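Local coordinates for protein probable 2-oxoglutarate-dependent dioxygenase At5g05600 (Arabidopsis thaliana, PDB 6LSV) that oxidises the plant hormone jasmonate to 12-hydroxyjasmonate, using iron, 2-oxoglutarate and molecular oxygen, at residues Y111-R124 and L133-P145. Numbering follows the deposited sequence.
Sequences YSNSPRTYEGYGSR and LDWSDYYFLHLLP. With JAA ({(1R,2R)-3-oxo-2-[(2Z)-pent-2-en-1-yl]cyclopentyl}acetic acid), chain D.
Gly122 lies flat against the ring of Tyr138, its CA 3.8 Å from the ring centroid and over the face, and Gly120 packs against Tyr139 likewise, on the other face of the sheet. Glycine suits both places: having no side chain, Gly122 lets the Tyr138 ring lie on its backbone, and Gly120 leaves room for the carbonyl O of Tyr111. Tyr138 reaches across its neighbour because chi1 (68°) sets CG between the backbone N and the carbonyl carbon. Phe140, with CG anti to the backbone N, sends its ring toward the Tyr118 loop; its CD2 lies 4.0 Å from Tyr118 CB. Jasmonate covers one face of this ring, ligand C06 being 3.7 Å from Phe140 CZ, while Tyr118 touches the same cyclopentanone.

Beneath these ring contacts, four backbone hydrogen bonds join Gly120 with Phe140 and Gly122 with Tyr138 as antiparallel hydrogen-bonded pairs, adding 120-122 as an edge strand to the main sheet of the double-stranded beta-helix fold.

Farther out, the Tyr138 hydroxyl donates a hydrogen bond to Arg124 O (2.7 Å) and accepts one from Asn113 ND2 (2.9 Å). The amide stands nearly upright to the ring, 77° between planes, and its other N-H reaches Tyr118 O from above the carbonyl plane, tying the loop back on itself. Ser123 OG donates to Asp137 OD1, which also accepts from Val10 N. At the opposite end a water bridges Glu119 OE2, 2.7 Å away, and His142 N.

The buried hydroxyl of Tyr138 is satisfied as both donor and acceptor, which should hold its ring in one orientation; the Asn113 bond to Tyr118 O probably steadies the loop bearing Tyr118, so the contact probably helps shape the jasmonate pocket wall.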
loop_
_atom_site.group_PDB
_atom_site.type_symbol
_atom_site.label_atom_id
_atom_site.label_comp_id
_atom_site.label_asym_id
_atom_site.label_seq_id
_atom_site.Cartn_x
_atom_site.Cartn_y
_atom_site.Cartn_z
ATOM N N TYR A 111 -2.293 -1.524 21.756
ATOM C CA TYR A 111 -2.008 -0.673 20.606
ATOM C C TYR A 111 -3.195 -0.549 19.657
ATOM O O TYR A 111 -3.040 -0.019 18.552
ATOM C CB TYR A 111 -0.800 -1.212 19.840
ATOM C CG TYR A 111 0.517 -1.097 20.567
ATOM C CD1 TYR A 111 0.954 0.120 21.067
ATOM C CD2 TYR A 111 1.340 -2.206 20.724
ATOM C CE1 TYR A 111 2.163 0.225 21.717
ATOM C CE2 TYR A 111 2.548 -2.111 21.371
ATOM C CZ TYR A 111 2.957 -0.893 21.867
ATOM O OH TYR A 111 4.165 -0.791 22.518
ATOM N N SER A 112 -4.368 -1.037 20.070
ATOM C CA SER A 112 -5.570 -1.026 19.242
ATOM C C SER A 112 -5.784 0.328 18.573
ATOM O O SER A 112 -5.697 1.380 19.217
ATOM C CB SER A 112 -6.795 -1.375 20.086
ATOM O OG SER A 112 -7.858 -1.780 19.243
ATOM N N ASN A 113 -6.040 0.298 17.263
ATOM C CA ASN A 113 -6.283 1.529 16.528
ATOM C C ASN A 113 -7.769 1.872 16.559
ATOM O O ASN A 113 -8.606 1.073 16.976
ATOM C CB ASN A 113 -5.768 1.421 15.090
ATOM C CG ASN A 113 -6.620 0.519 14.204
ATOM O OD1 ASN A 113 -7.388 -0.320 14.676
ATOM N ND2 ASN A 113 -6.468 0.686 12.895
ATOM N N SER A 114 -8.085 3.076 16.106
ATOM C CA SER A 114 -9.436 3.613 16.104
ATOM C C SER A 114 -9.644 4.346 14.784
ATOM O O SER A 114 -8.673 4.748 14.141
ATOM C CB SER A 114 -9.666 4.563 17.287
ATOM O OG SER A 114 -9.352 5.894 16.924
ATOM N N PRO A 115 -10.901 4.529 14.360
ATOM C CA PRO A 115 -11.142 5.012 12.982
ATOM C C PRO A 115 -10.764 6.470 12.717
ATOM O O PRO A 115 -10.796 6.875 11.548
ATOM C CB PRO A 115 -12.652 4.801 12.791
ATOM C CG PRO A 115 -13.076 3.880 13.896
ATOM C CD PRO A 115 -12.144 4.112 15.029
ATOM N N ARG A 116 -10.408 7.274 13.724
ATOM C CA ARG A 116 -10.147 8.683 13.440
ATOM C C ARG A 116 -8.695 8.967 13.063
ATOM O O ARG A 116 -8.432 9.942 12.349
ATOM C CB ARG A 116 -10.560 9.565 14.625
ATOM C CG ARG A 116 -10.691 11.037 14.237
ATOM C CD ARG A 116 -11.872 11.247 13.281
ATOM N NE ARG A 116 -11.489 11.954 12.058
ATOM C CZ ARG A 116 -12.297 12.747 11.355
ATOM N NH1 ARG A 116 -11.847 13.338 10.257
ATOM N NH2 ARG A 116 -13.551 12.950 11.741
ATOM N N THR A 117 -7.740 8.144 13.504
ATOM C CA THR A 117 -6.379 8.215 12.989
ATOM C C THR A 117 -5.870 6.898 12.425
ATOM O O THR A 117 -4.882 6.912 11.678
ATOM C CB THR A 117 -5.395 8.687 14.074
ATOM O OG1 THR A 117 -5.230 7.660 15.058
ATOM C CG2 THR A 117 -5.885 9.964 14.746
ATOM N N TYR A 118 -6.499 5.771 12.771
ATOM C CA TYR A 118 -6.131 4.442 12.292
ATOM C C TYR A 118 -4.741 4.026 12.762
ATOM O O TYR A 118 -4.299 2.908 12.475
ATOM C CB TYR A 118 -6.218 4.375 10.763
ATOM C CG TYR A 118 -7.578 3.972 10.240
ATOM C CD1 TYR A 118 -7.929 2.635 10.123
ATOM C CD2 TYR A 118 -8.513 4.932 9.861
ATOM C CE1 TYR A 118 -9.175 2.261 9.641
ATOM C CE2 TYR A 118 -9.759 4.568 9.380
ATOM C CZ TYR A 118 -10.082 3.232 9.271
ATOM O OH TYR A 118 -11.318 2.867 8.791
ATOM N N GLU A 119 -4.049 4.905 13.488
ATOM C CA GLU A 119 -2.709 4.589 13.968
ATOM C C GLU A 119 -2.764 3.451 14.975
ATOM O O GLU A 119 -3.566 3.475 15.914
ATOM C CB GLU A 119 -2.065 5.815 14.618
ATOM C CG GLU A 119 -1.703 6.937 13.668
ATOM C CD GLU A 119 -1.394 8.227 14.406
ATOM O OE1 GLU A 119 -2.321 8.803 15.011
ATOM O OE2 GLU A 119 -0.224 8.660 14.393
ATOM N N GLY A 120 -1.912 2.446 14.775
ATOM C CA GLY A 120 -1.734 1.387 15.744
ATOM C C GLY A 120 -2.088 0.027 15.169
ATOM O O GLY A 120 -1.926 -0.222 13.967
ATOM N N TYR A 121 -2.573 -0.846 16.047
ATOM C CA TYR A 121 -2.847 -2.240 15.731
ATOM C C TYR A 121 -4.289 -2.366 15.251
ATOM O O TYR A 121 -5.226 -2.091 16.009
ATOM C CB TYR A 121 -2.589 -3.094 16.972
ATOM C CG TYR A 121 -2.906 -4.565 16.855
ATOM C CD1 TYR A 121 -2.382 -5.333 15.822
ATOM C CD2 TYR A 121 -3.695 -5.198 17.807
ATOM C CE1 TYR A 121 -2.661 -6.685 15.727
ATOM C CE2 TYR A 121 -3.978 -6.546 17.724
ATOM C CZ TYR A 121 -3.460 -7.286 16.684
ATOM O OH TYR A 121 -3.745 -8.629 16.599
ATOM N N GLY A 122 -4.466 -2.776 13.990
ATOM C CA GLY A 122 -5.777 -2.807 13.381
ATOM C C GLY A 122 -6.093 -4.155 12.760
ATOM O O GLY A 122 -5.208 -4.959 12.471
ATOM N N SER A 123 -7.393 -4.387 12.559
ATOM C CA SER A 123 -7.868 -5.592 11.885
ATOM C C SER A 123 -8.907 -5.333 10.805
ATOM O O SER A 123 -9.280 -6.280 10.106
ATOM C CB SER A 123 -8.453 -6.584 12.900
ATOM O OG SER A 123 -7.428 -7.396 13.448
ATOM N N ARG A 124 -9.384 -4.104 10.632
ATOM C CA ARG A 124 -10.337 -3.808 9.575
ATOM C C ARG A 124 -10.101 -2.391 9.072
ATOM O O ARG A 124 -9.424 -1.582 9.714
ATOM C CB ARG A 124 -11.786 -3.980 10.054
ATOM C CG ARG A 124 -12.286 -2.854 10.946
ATOM C CD ARG A 124 -13.714 -3.096 11.404
ATOM N NE ARG A 124 -14.686 -2.574 10.450
ATOM C CZ ARG A 124 -15.934 -3.016 10.330
ATOM N NH1 ARG A 124 -16.375 -3.994 11.108
ATOM N NH2 ARG A 124 -16.742 -2.478 9.428
ATOM N N LEU A 133 -15.227 -8.876 5.924
ATOM C CA LEU A 133 -13.912 -8.581 6.467
ATOM C C LEU A 133 -12.836 -9.357 5.720
ATOM O O LEU A 133 -13.104 -10.367 5.060
ATOM C CB LEU A 133 -13.850 -8.906 7.961
ATOM C CG LEU A 133 -14.836 -8.108 8.810
ATOM C CD1 LEU A 133 -14.765 -8.553 10.257
ATOM C CD2 LEU A 133 -14.552 -6.622 8.683
ATOM N N ASP A 134 -11.605 -8.870 5.840
ATOM C CA ASP A 134 -10.454 -9.489 5.206
ATOM C C ASP A 134 -9.664 -10.309 6.218
ATOM O O ASP A 134 -9.675 -10.030 7.422
ATOM C CB ASP A 134 -9.557 -8.430 4.565
ATOM C CG ASP A 134 -10.202 -7.777 3.357
ATOM O OD1 ASP A 134 -11.164 -8.356 2.807
ATOM O OD2 ASP A 134 -9.751 -6.681 2.961
ATOM N N TRP A 135 -8.973 -11.331 5.715
ATOM C CA TRP A 135 -8.226 -12.254 6.569
ATOM C C TRP A 135 -6.821 -11.707 6.819
ATOM O O TRP A 135 -5.811 -12.253 6.371
ATOM C CB TRP A 135 -8.176 -13.641 5.942
ATOM C CG TRP A 135 -7.833 -14.718 6.932
ATOM C CD1 TRP A 135 -6.614 -15.304 7.120
ATOM C CD2 TRP A 135 -8.720 -15.327 7.876
ATOM N NE1 TRP A 135 -6.690 -16.243 8.120
ATOM C CE2 TRP A 135 -7.972 -16.275 8.602
ATOM C CE3 TRP A 135 -10.075 -15.160 8.180
ATOM C CZ2 TRP A 135 -8.534 -17.056 9.610
ATOM C CZ3 TRP A 135 -10.631 -15.936 9.181
ATOM C CH2 TRP A 135 -9.863 -16.873 9.882
ATOM N N SER A 136 -6.771 -10.604 7.562
ATOM C CA SER A 136 -5.482 -10.011 7.883
ATOM C C SER A 136 -5.618 -9.088 9.080
ATOM O O SER A 136 -6.670 -8.480 9.303
ATOM C CB SER A 136 -4.903 -9.226 6.700
ATOM O OG SER A 136 -5.900 -8.445 6.067
ATOM N N ASP A 137 -4.536 -9.002 9.845
ATOM C CA ASP A 137 -4.300 -7.942 10.810
ATOM C C ASP A 137 -3.227 -7.022 10.245
ATOM O O ASP A 137 -2.494 -7.390 9.322
ATOM C CB ASP A 137 -3.858 -8.508 12.164
ATOM C CG ASP A 137 -4.878 -9.463 12.759
ATOM O OD1 ASP A 137 -6.090 -9.261 12.540
ATOM O OD2 ASP A 137 -4.464 -10.422 13.444
ATOM N N TYR A 138 -3.131 -5.817 10.796
ATOM C CA TYR A 138 -2.171 -4.864 10.266
ATOM C C TYR A 138 -1.767 -3.881 11.355
ATOM O O TYR A 138 -2.416 -3.770 12.398
ATOM C CB TYR A 138 -2.738 -4.120 9.049
ATOM C CG TYR A 138 -3.874 -3.182 9.386
ATOM C CD1 TYR A 138 -3.629 -1.858 9.723
ATOM C CD2 TYR A 138 -5.194 -3.623 9.367
ATOM C CE1 TYR A 138 -4.662 -0.999 10.036
ATOM C CE2 TYR A 138 -6.237 -2.770 9.678
ATOM C CZ TYR A 138 -5.965 -1.458 10.013
ATOM O OH TYR A 138 -6.993 -0.595 10.329
ATOM N N TYR A 139 -0.676 -3.160 11.088
ATOM C CA TYR A 139 -0.240 -2.038 11.904
ATOM C C TYR A 139 -0.055 -0.820 11.013
ATOM O O TYR A 139 0.388 -0.936 9.870
ATOM C CB TYR A 139 1.071 -2.333 12.646
ATOM C CG TYR A 139 1.226 -1.518 13.904
ATOM C CD1 TYR A 139 1.683 -0.207 13.855
ATOM C CD2 TYR A 139 0.895 -2.050 15.141
ATOM C CE1 TYR A 139 1.815 0.547 15.007
ATOM C CE2 TYR A 139 1.024 -1.306 16.297
ATOM C CZ TYR A 139 1.483 -0.011 16.225
ATOM O OH TYR A 139 1.607 0.729 17.375
ATOM N N PHE A 140 -0.390 0.352 11.545
ATOM C CA PHE A 140 -0.309 1.591 10.780
ATOM C C PHE A 140 0.335 2.673 11.635
ATOM O O PHE A 140 -0.007 2.822 12.813
ATOM C CB PHE A 140 -1.704 2.025 10.311
ATOM C CG PHE A 140 -1.715 3.290 9.502
ATOM C CD1 PHE A 140 -1.141 3.331 8.241
ATOM C CD2 PHE A 140 -2.311 4.439 10.001
ATOM C CE1 PHE A 140 -1.161 4.496 7.495
ATOM C CE2 PHE A 140 -2.331 5.606 9.260
ATOM C CZ PHE A 140 -1.756 5.636 8.007
ATOM N N LEU A 141 1.272 3.415 11.047
ATOM C CA LEU A 141 1.954 4.498 11.741
ATOM C C LEU A 141 2.431 5.516 10.715
ATOM O O LEU A 141 2.579 5.209 9.528
ATOM C CB LEU A 141 3.135 3.984 12.584
ATOM C CG LEU A 141 4.291 3.256 11.880
ATOM C CD1 LEU A 141 5.398 4.216 11.441
ATOM C CD2 LEU A 141 4.864 2.157 12.768
ATOM N N HIS A 142 2.681 6.733 11.188
ATOM C CA HIS A 142 3.176 7.814 10.350
ATOM C C HIS A 142 4.683 7.979 10.516
ATOM O O HIS A 142 5.236 7.748 11.595
ATOM C CB HIS A 142 2.482 9.132 10.691
ATOM C CG HIS A 142 1.053 9.196 10.254
ATOM N ND1 HIS A 142 0.684 9.326 8.932
ATOM C CD2 HIS A 142 -0.101 9.153 10.962
ATOM C CE1 HIS A 142 -0.633 9.358 8.845
ATOM N NE2 HIS A 142 -1.134 9.255 10.062
ATOM N N LEU A 143 5.342 8.383 9.431
ATOM C CA LEU A 143 6.760 8.732 9.440
ATOM C C LEU A 143 7.013 10.203 9.150
ATOM O O LEU A 143 7.845 10.823 9.814
ATOM C CB LEU A 143 7.527 7.883 8.422
ATOM C CG LEU A 143 7.443 6.369 8.614
ATOM C CD1 LEU A 143 7.436 5.671 7.266
ATOM C CD2 LEU A 143 8.590 5.874 9.474
ATOM N N LEU A 144 6.313 10.772 8.174
ATOM C CA LEU A 144 6.343 12.195 7.881
ATOM C C LEU A 144 4.920 12.662 7.621
ATOM O O LEU A 144 4.088 11.879 7.146
ATOM C CB LEU A 144 7.223 12.508 6.661
ATOM C CG LEU A 144 8.725 12.276 6.811
ATOM C CD1 LEU A 144 9.389 12.430 5.460
ATOM C CD2 LEU A 144 9.319 13.242 7.824
ATOM N N PRO A 145 4.603 13.931 7.926
ATOM C CA PRO A 145 5.463 14.976 8.498
ATOM C C PRO A 145 5.802 14.729 9.973
ATOM O O PRO A 145 5.203 13.854 10.601
ATOM C CB PRO A 145 4.623 16.243 8.330
ATOM C CG PRO A 145 3.219 15.755 8.376
ATOM C CD PRO A 145 3.239 14.426 7.673
HETATM O O01 JAA D . -4.555 1.347 6.630
HETATM O O02 JAA D . -3.451 7.163 4.296
HETATM O O03 JAA D . -5.478 7.505 5.005
HETATM C C04 JAA D . -4.462 4.426 5.240
HETATM C C05 JAA D . -4.924 2.878 5.053
HETATM C C06 JAA D . -5.067 4.827 6.611
HETATM C C07 JAA D . -5.402 3.646 7.245
HETATM C C08 JAA D . -4.889 2.428 6.273
HETATM C C09 JAA D . -3.915 2.073 4.123
HETATM C C10 JAA D . -4.970 5.272 4.208
HETATM C C11 JAA D . -4.323 2.214 2.655
HETATM C C12 JAA D . -4.613 6.728 4.520
HETATM C C13 JAA D . -4.419 1.168 1.856
HETATM C C14 JAA D . -4.132 -0.244 2.360
HETATM C C15 JAA D . -5.307 -1.159 2.015
HETATM O O HOH W 1 1.876 6.964 13.955
HETATM O O HOH W 2 -7.610 -6.408 7.361
HETATM O O HOH W 3 -11.157 -6.312 7.209
#